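Local coordinates for protein beta-xylanase (Caldicellulosiruptor kristjanssonii, PDB 7NWN) that probably binds plant cell-wall carbohydrate, as a family 9 carbohydrate-binding module of a multimodular hyperthermostable xylanase-glucuronoyl esterase, at residues G28-D33 with D38-V43; L113-N118 with A148-S153; Q167-E170 with R176-A179. All coordinates share one frame; numbering follows the deposited sequence.

Contact 1. Residues G28-D33 with D38-V43. With CA (calcium ion), chain R; EDO (1,2-ethanediol), chain O.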
# COMPACT_ATOMS: atom_id res chain seq x y z
N GLY A 28 4.14 -14.82 1.62
CA GLY A 28 5.45 -14.57 2.24
C GLY A 28 5.30 -13.64 3.43
O GLY A 28 4.28 -12.96 3.55
N SER A 29 6.30 -13.68 4.32
CA SER A 29 6.25 -12.99 5.59
C SER A 29 7.51 -12.13 5.71
O SER A 29 8.55 -12.61 6.13
CB SER A 29 6.17 -13.96 6.75
OG SER A 29 4.96 -14.69 6.73
N PRO A 30 7.49 -10.84 5.29
CA PRO A 30 8.64 -9.96 5.50
C PRO A 30 8.75 -9.35 6.90
O PRO A 30 7.79 -9.31 7.70
CB PRO A 30 8.46 -8.84 4.49
CG PRO A 30 6.99 -8.86 4.13
CD PRO A 30 6.42 -10.23 4.47
N VAL A 31 9.96 -8.87 7.16
CA VAL A 31 10.27 -8.18 8.41
C VAL A 31 10.03 -6.69 8.20
O VAL A 31 10.58 -6.11 7.25
CB VAL A 31 11.73 -8.50 8.80
CG1 VAL A 31 12.22 -7.67 9.99
CG2 VAL A 31 11.86 -10.02 9.07
N ILE A 32 9.28 -6.07 9.13
CA ILE A 32 8.92 -4.66 9.00
C ILE A 32 10.05 -3.82 9.61
O ILE A 32 10.17 -3.75 10.85
CB ILE A 32 7.54 -4.35 9.66
CG1 ILE A 32 6.41 -5.26 9.11
CG2 ILE A 32 7.18 -2.87 9.50
CD1 ILE A 32 6.24 -5.12 7.61
N ASP A 33 10.86 -3.17 8.74
CA ASP A 33 12.02 -2.43 9.25
C ASP A 33 12.48 -1.36 8.26
O ASP A 33 13.46 -0.69 8.56
CB ASP A 33 13.22 -3.38 9.47
CG ASP A 33 13.57 -4.23 8.24
OD1 ASP A 33 12.99 -4.04 7.13
OD2 ASP A 33 14.46 -5.02 8.38
N ASP A 38 15.40 -10.03 1.40
CA ASP A 38 15.73 -10.92 0.29
C ASP A 38 14.44 -11.42 -0.40
O ASP A 38 14.31 -11.37 -1.63
CB ASP A 38 16.55 -12.11 0.86
CG ASP A 38 16.61 -13.32 -0.09
OD1 ASP A 38 16.90 -13.11 -1.25
OD2 ASP A 38 16.33 -14.49 0.37
N ILE A 39 13.43 -11.81 0.37
CA ILE A 39 12.23 -12.38 -0.24
C ILE A 39 11.44 -11.38 -1.10
O ILE A 39 10.69 -11.82 -1.99
CB ILE A 39 11.29 -13.04 0.77
CG1 ILE A 39 10.71 -12.06 1.81
CG2 ILE A 39 11.96 -14.29 1.40
CD1 ILE A 39 9.64 -12.73 2.70
N TRP A 40 11.58 -10.06 -0.85
CA TRP A 40 10.88 -9.10 -1.69
C TRP A 40 11.44 -9.14 -3.10
O TRP A 40 10.72 -8.82 -4.05
CB TRP A 40 11.01 -7.64 -1.18
CG TRP A 40 10.09 -7.24 -0.06
CD1 TRP A 40 10.51 -6.86 1.18
CD2 TRP A 40 8.65 -7.14 -0.08
NE1 TRP A 40 9.44 -6.51 1.95
CE2 TRP A 40 8.28 -6.65 1.20
CE3 TRP A 40 7.66 -7.32 -1.06
CZ2 TRP A 40 6.96 -6.37 1.54
CZ3 TRP A 40 6.34 -7.08 -0.72
CH2 TRP A 40 6.01 -6.63 0.56
N ASN A 41 12.73 -9.48 -3.26
CA ASN A 41 13.35 -9.57 -4.59
C ASN A 41 12.74 -10.67 -5.47
O ASN A 41 12.92 -10.63 -6.67
CB ASN A 41 14.89 -9.63 -4.54
CG ASN A 41 15.46 -8.46 -3.76
OD1 ASN A 41 15.00 -7.33 -3.91
ND2 ASN A 41 16.44 -8.69 -2.91
N ASN A 42 11.96 -11.59 -4.89
CA ASN A 42 11.32 -12.67 -5.64
C ASN A 42 9.94 -12.29 -6.19
O ASN A 42 9.28 -13.14 -6.78
CB ASN A 42 11.19 -13.97 -4.83
CG ASN A 42 11.74 -15.13 -5.64
OD1 ASN A 42 12.87 -15.03 -6.11
ND2 ASN A 42 10.96 -16.18 -5.92
N VAL A 43 9.45 -11.06 -5.93
CA VAL A 43 8.15 -10.63 -6.46
C VAL A 43 8.39 -9.36 -7.28
O VAL A 43 9.43 -8.71 -7.17
CB VAL A 43 7.09 -10.44 -5.37
CG1 VAL A 43 7.03 -11.60 -4.39
CG2 VAL A 43 7.29 -9.15 -4.62
CA CA R . 11.93 -5.40 5.56
C1 EDO O . 10.49 -14.76 6.89
O1 EDO O . 10.85 -13.41 6.59
C2 EDO O . 10.11 -15.61 5.72
O2 EDO O . 11.22 -16.04 4.93
O HOH W 1 13.99 -6.56 6.21
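The indole of Trp40 receives the ring of Pro30 on the flank that carries NE1, CE2 and CZ2. The two rings cross obliquely: Pro30 CB stands 3.6 Å from Trp40 NE1, while Pro30 CG lies 3.6 Å from Trp40 CZ2. Ile39 adds a second touch. Its CG1 sits between the backbone N and the carbonyl carbon (chi1 63°), and its extended end packs CD1 on the backbone of Ser29, 3.6 Å from the carbonyl O of Ser29; the same Ile39 CD1 lies 4.4 Å from Pro30 CD. No hydrogen bond joins the segments, so these van der Waals contacts carry the pairing. The turn that carries Ile39 and Trp40 is wound by backbone bonds three residues apart, such as Asn41 N to Asp38 O.

Just beyond Pro30 the chain bends round a calcium ion, which takes the carbonyl O of Val31 at 2.3 Å and Asp33 OD1 at 2.3 Å. A bound water gives one hydrogen bond to Asp33 OD2, 2.7 Å from its oxygen, and also binds the metal. Glu35, Asp37 and Glu147 supply further ligands. The indole has a second-shell role here, since Trp40 NE1 donates to OE2 of Glu147 while OE1 of that carboxylate binds calcium; this bond probably helps to orient the ligand.

The whole arrangement lies in the loop region between strands 22-25 and 50-51. It is laid against the four-stranded sheet, where Pro30 and Trp40 both rest on Met64 of strand 58-66 and on Tyr71 of strand 69-77.

Contact 2. Residues L113-N118 with A148-S153. With EDO (1,2-ethanediol), chain J.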
# COMPACT_ATOMS: atom_id res chain seq x y z
N LEU A 113 -10.89 -0.21 4.34
CA LEU A 113 -9.75 0.42 5.03
C LEU A 113 -9.15 1.47 4.11
O LEU A 113 -9.01 1.24 2.90
CB LEU A 113 -8.70 -0.64 5.40
CG LEU A 113 -9.20 -1.86 6.21
CD1 LEU A 113 -8.04 -2.83 6.45
CD2 LEU A 113 -9.85 -1.48 7.53
N HIS A 114 -8.73 2.57 4.74
CA HIS A 114 -7.97 3.59 4.03
C HIS A 114 -6.94 4.20 5.00
O HIS A 114 -7.31 4.92 5.94
CB HIS A 114 -8.92 4.63 3.41
CG HIS A 114 -8.24 5.72 2.66
ND1 HIS A 114 -8.86 6.93 2.39
CD2 HIS A 114 -7.00 5.81 2.14
CE1 HIS A 114 -8.04 7.70 1.73
NE2 HIS A 114 -6.89 7.04 1.57
N TYR A 115 -5.68 3.85 4.75
CA TYR A 115 -4.57 4.22 5.64
C TYR A 115 -3.61 5.10 4.84
O TYR A 115 -3.61 5.04 3.61
CB TYR A 115 -3.82 2.96 6.07
CG TYR A 115 -4.61 2.05 7.00
CD1 TYR A 115 -5.20 2.53 8.16
CD2 TYR A 115 -4.72 0.70 6.72
CE1 TYR A 115 -5.92 1.67 9.00
CE2 TYR A 115 -5.38 -0.18 7.59
CZ TYR A 115 -6.02 0.32 8.71
OH TYR A 115 -6.68 -0.54 9.55
N ARG A 116 -2.80 5.87 5.56
CA ARG A 116 -1.83 6.80 4.95
C ARG A 116 -0.60 6.82 5.87
O ARG A 116 -0.77 6.71 7.08
CB ARG A 116 -2.42 8.23 4.90
CG ARG A 116 -1.55 9.30 4.22
CD ARG A 116 -2.19 10.73 4.28
NE ARG A 116 -3.45 10.76 3.50
CZ ARG A 116 -4.68 10.63 4.02
NH1 ARG A 116 -4.86 10.55 5.34
NH2 ARG A 116 -5.72 10.58 3.21
N VAL A 117 0.61 6.93 5.28
CA VAL A 117 1.81 7.11 6.07
C VAL A 117 2.71 8.05 5.27
O VAL A 117 2.81 7.91 4.04
CB VAL A 117 2.52 5.76 6.40
CG1 VAL A 117 2.80 4.92 5.17
CG2 VAL A 117 3.76 5.92 7.26
N ASN A 118 3.26 9.06 5.95
CA ASN A 118 4.18 9.98 5.29
C ASN A 118 5.64 9.47 5.38
O ASN A 118 5.91 8.48 6.05
CB ASN A 118 3.98 11.40 5.82
CG ASN A 118 4.60 11.70 7.17
OD1 ASN A 118 5.35 10.91 7.74
ND2 ASN A 118 4.31 12.89 7.70
N ALA A 148 4.96 -1.69 5.02
CA ALA A 148 3.69 -1.62 5.76
C ALA A 148 3.11 -3.03 5.92
O ALA A 148 3.19 -3.86 5.00
CB ALA A 148 2.71 -0.71 5.03
N ARG A 149 2.48 -3.23 7.08
CA ARG A 149 1.73 -4.45 7.33
C ARG A 149 0.31 -4.04 7.73
O ARG A 149 0.15 -3.16 8.58
CB ARG A 149 2.40 -5.21 8.48
CG ARG A 149 1.72 -6.54 8.82
CD ARG A 149 2.34 -7.22 10.06
NE ARG A 149 1.89 -8.62 10.26
CZ ARG A 149 0.91 -8.90 11.12
NH1 ARG A 149 0.32 -7.93 11.83
NH2 ARG A 149 0.58 -10.16 11.33
N ILE A 150 -0.69 -4.69 7.09
CA ILE A 150 -2.09 -4.56 7.49
C ILE A 150 -2.62 -5.94 7.96
O ILE A 150 -2.66 -6.86 7.18
CB ILE A 150 -2.91 -4.01 6.32
CG1 ILE A 150 -2.50 -2.59 5.96
CG2 ILE A 150 -4.39 -4.13 6.66
CD1 ILE A 150 -2.92 -2.19 4.56
N ALA A 151 -2.93 -6.05 9.24
CA ALA A 151 -3.49 -7.26 9.85
C ALA A 151 -4.89 -7.49 9.23
O ALA A 151 -5.68 -6.55 9.14
CB ALA A 151 -3.56 -6.99 11.34
N LEU A 152 -5.13 -8.69 8.70
CA LEU A 152 -6.37 -9.07 8.05
C LEU A 152 -7.31 -9.71 9.08
O LEU A 152 -6.84 -10.37 10.01
CB LEU A 152 -6.02 -10.07 6.95
CG LEU A 152 -5.22 -9.44 5.81
CD1 LEU A 152 -4.67 -10.50 4.86
CD2 LEU A 152 -6.11 -8.42 5.07
N SER A 153 -8.61 -9.47 8.95
CA SER A 153 -9.54 -10.00 9.94
C SER A 153 -10.14 -11.30 9.40
O SER A 153 -10.44 -12.18 10.17
CB SER A 153 -10.67 -9.04 10.29
OG SER A 153 -11.22 -8.55 9.07
C1 EDO J . -5.76 -14.51 11.69
O1 EDO J . -5.84 -15.15 10.42
C2 EDO J . -6.62 -13.31 11.78
O2 EDO J . -7.96 -13.61 12.14
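The hydroxyl OH of Tyr115 hydrogen-bonds the carbonyl O of Asp129, and the same ring presents its CD2-CE2 side to Ile150. That bond fixes the polar end of a buried ring whose other contacts here are apolar; nothing polar links segments 113-118 and 148-153. Ile150 CD1 lies near the ring plane, 4.0 Å from Tyr115 CD2, so this is a meeting at the edge and not a stack over a face. Ile150 CG1 stands well out of that plane, 4.1 Å from Tyr115 CE2.

The two branches of Ile150 share the work unequally. With CG1 anti to the carbonyl carbon (chi1 -66°), that arm crosses beside the tyrosine at a slant, whereas Ile150 CG2 touches Leu113 CD1 at 3.9 Å and also reaches Tyr115 CE2 at 4.2 Å. The leucine and isoleucine point in opposing directions, their flanks meeting. An alanine in place of Ile150 removes both arms and would probably open a gap in the core, leaving Leu113 CD1 and the tyrosine edge without their partner from the facing strand.

The separation of the backbones is evidence for the architecture. The nearest CA atoms, those of Tyr115 and Ile150, are 9.3 Å apart, too far for neighbouring, hydrogen-bonded strands and matching two sheets packed face to face. Ile96 and Phe133 also pack on Ile150. His114 and Arg116 point the other way: Arg116 NE makes a salt bridge to Glu95 OE2, and His114 NE2 a hydrogen bond to Glu95 OE1. Strand 112-118 of the mixed sheet and strand 143-151 of the four-stranded sheet thus interlock by side chains alone, the hydrophobic core of a beta-sandwich.

Contact 3. Residues Q167-E170 with R176-A179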
# COMPACT_ATOMS: atom_id res chain seq x y z
N GLN A 167 -2.00 4.88 -3.66
CA GLN A 167 -1.84 6.27 -4.07
C GLN A 167 -0.58 6.89 -3.43
O GLN A 167 -0.27 6.65 -2.27
CB GLN A 167 -3.04 7.08 -3.58
CG GLN A 167 -3.09 8.48 -4.18
CD GLN A 167 -4.40 9.14 -3.79
OE1 GLN A 167 -5.50 8.68 -4.14
NE2 GLN A 167 -4.28 10.21 -3.03
N VAL A 168 0.09 7.76 -4.21
CA VAL A 168 1.14 8.61 -3.67
C VAL A 168 0.61 10.04 -3.74
O VAL A 168 0.16 10.46 -4.79
CB VAL A 168 2.39 8.48 -4.54
CG1 VAL A 168 3.48 9.50 -4.19
CG2 VAL A 168 2.92 7.05 -4.52
N ASN A 169 0.75 10.77 -2.64
CA ASN A 169 0.57 12.22 -2.61
C ASN A 169 1.94 12.88 -2.72
O ASN A 169 2.84 12.59 -1.91
CB ASN A 169 -0.04 12.60 -1.27
CG ASN A 169 -1.39 11.92 -1.09
OD1 ASN A 169 -2.21 11.88 -2.02
ND2 ASN A 169 -1.65 11.42 0.12
N GLU A 170 2.10 13.72 -3.75
CA GLU A 170 3.32 14.49 -3.92
C GLU A 170 3.11 15.94 -3.52
O GLU A 170 2.28 16.63 -4.13
CB GLU A 170 3.83 14.55 -5.34
CG GLU A 170 5.17 15.34 -5.26
CD GLU A 170 5.56 15.92 -6.58
OE1 GLU A 170 4.96 15.50 -7.63
OE2 GLU A 170 6.44 16.77 -6.55
N ARG A 176 2.18 22.02 0.05
CA ARG A 176 0.87 21.66 -0.47
C ARG A 176 1.05 20.45 -1.40
O ARG A 176 2.04 20.38 -2.11
CB ARG A 176 0.37 22.75 -1.44
CG ARG A 176 -0.45 23.86 -0.80
CD ARG A 176 0.21 25.19 -0.57
NE ARG A 176 0.83 25.64 -1.81
CZ ARG A 176 0.46 26.72 -2.51
NH1 ARG A 176 -0.54 27.47 -2.08
NH2 ARG A 176 1.12 27.04 -3.62
N ARG A 177 0.01 19.62 -1.53
CA ARG A 177 0.04 18.59 -2.56
C ARG A 177 -0.13 19.23 -3.94
O ARG A 177 -1.03 20.04 -4.12
CB ARG A 177 -1.04 17.54 -2.30
CG ARG A 177 -1.08 16.46 -3.38
CD ARG A 177 -1.96 15.29 -2.93
NE ARG A 177 -3.32 15.64 -3.33
CZ ARG A 177 -4.42 14.95 -3.03
NH1 ARG A 177 -4.35 13.83 -2.32
NH2 ARG A 177 -5.59 15.40 -3.44
N VAL A 178 0.70 18.84 -4.90
CA VAL A 178 0.64 19.32 -6.26
C VAL A 178 0.33 18.20 -7.23
O VAL A 178 0.09 18.50 -8.39
CB VAL A 178 1.91 20.09 -6.69
CG1 VAL A 178 2.12 21.28 -5.76
CG2 VAL A 178 3.17 19.22 -6.71
N ALA A 179 0.39 16.93 -6.78
CA ALA A 179 0.17 15.81 -7.69
C ALA A 179 -0.22 14.56 -6.90
O ALA A 179 0.07 14.47 -5.71
CB ALA A 179 1.35 15.56 -8.58
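Arg177 meets Asn169 at a slant, with guanidinium and amide planes 42° apart. Arg177 NH1 donates to Asn169 OD1 at 2.9 Å, while the aliphatic part of the arginine packs against the asparagine, its CD 3.7 Å from Asn169 CB. The bend at chi3 (87°) brings the guanidinium edge to Asn169, with NH1 above the carbonyl plane. Gln167 reaches the same oxygen from its own strand: Gln167 NE2 donates to Asn169 OD1 at 2.8 Å, closer to the carbonyl plane than the arginine's bond. Its amide is turned 67° from the guanidinium, so two donors grip OD1 from differently set planes. The other end of the asparagine amide, ND2, is taken by Glu95 and Ser93, which probably leaves little freedom for the group to flip.

Glu170 points to the other face of the sheet, the same as Ala179. Its extended chain runs aslant past Val178, and OE1 comes 3.7 Å from Ala179 CB. The Glu170 side chain lies about 4 Å from a calcium ion, consistent with the one held by Asp78, Val80, Asp92 and Ala171.

The backbone explains why both Val178 and Ala179 confront Glu170. Glu170 O accepts two bonds, from Val178 N at 2.8 Å and from Ala179 N at 3.3 Å, while Glu170 N donates to Ala179 O at 2.9 Å. One residue thus faces two, which defines a classic beta bulge, here in the antiparallel hairpin formed by strands 161-171 and 177-182.

In the fold
From the N terminus, contact 1 comes first and closes a short calcium-binding loop, with just four residues between its segments. Contact 2 follows and spans a longer excursion of 29 residues, more than half of them strand, to bring the two sheets of the sandwich face to face. Contact 3 closes last, across a hairpin turn within the mixed sheet. The three lie in series, so none nests in or crosses another. Contact 2 is the middle term: Arg149 and Ala148 touch Ile32 of contact 1, and Arg116 packs against Asn169 of contact 3. Contacts 1 and 3 lie on opposite sides of the chain's centre, their centres about 27 Å apart.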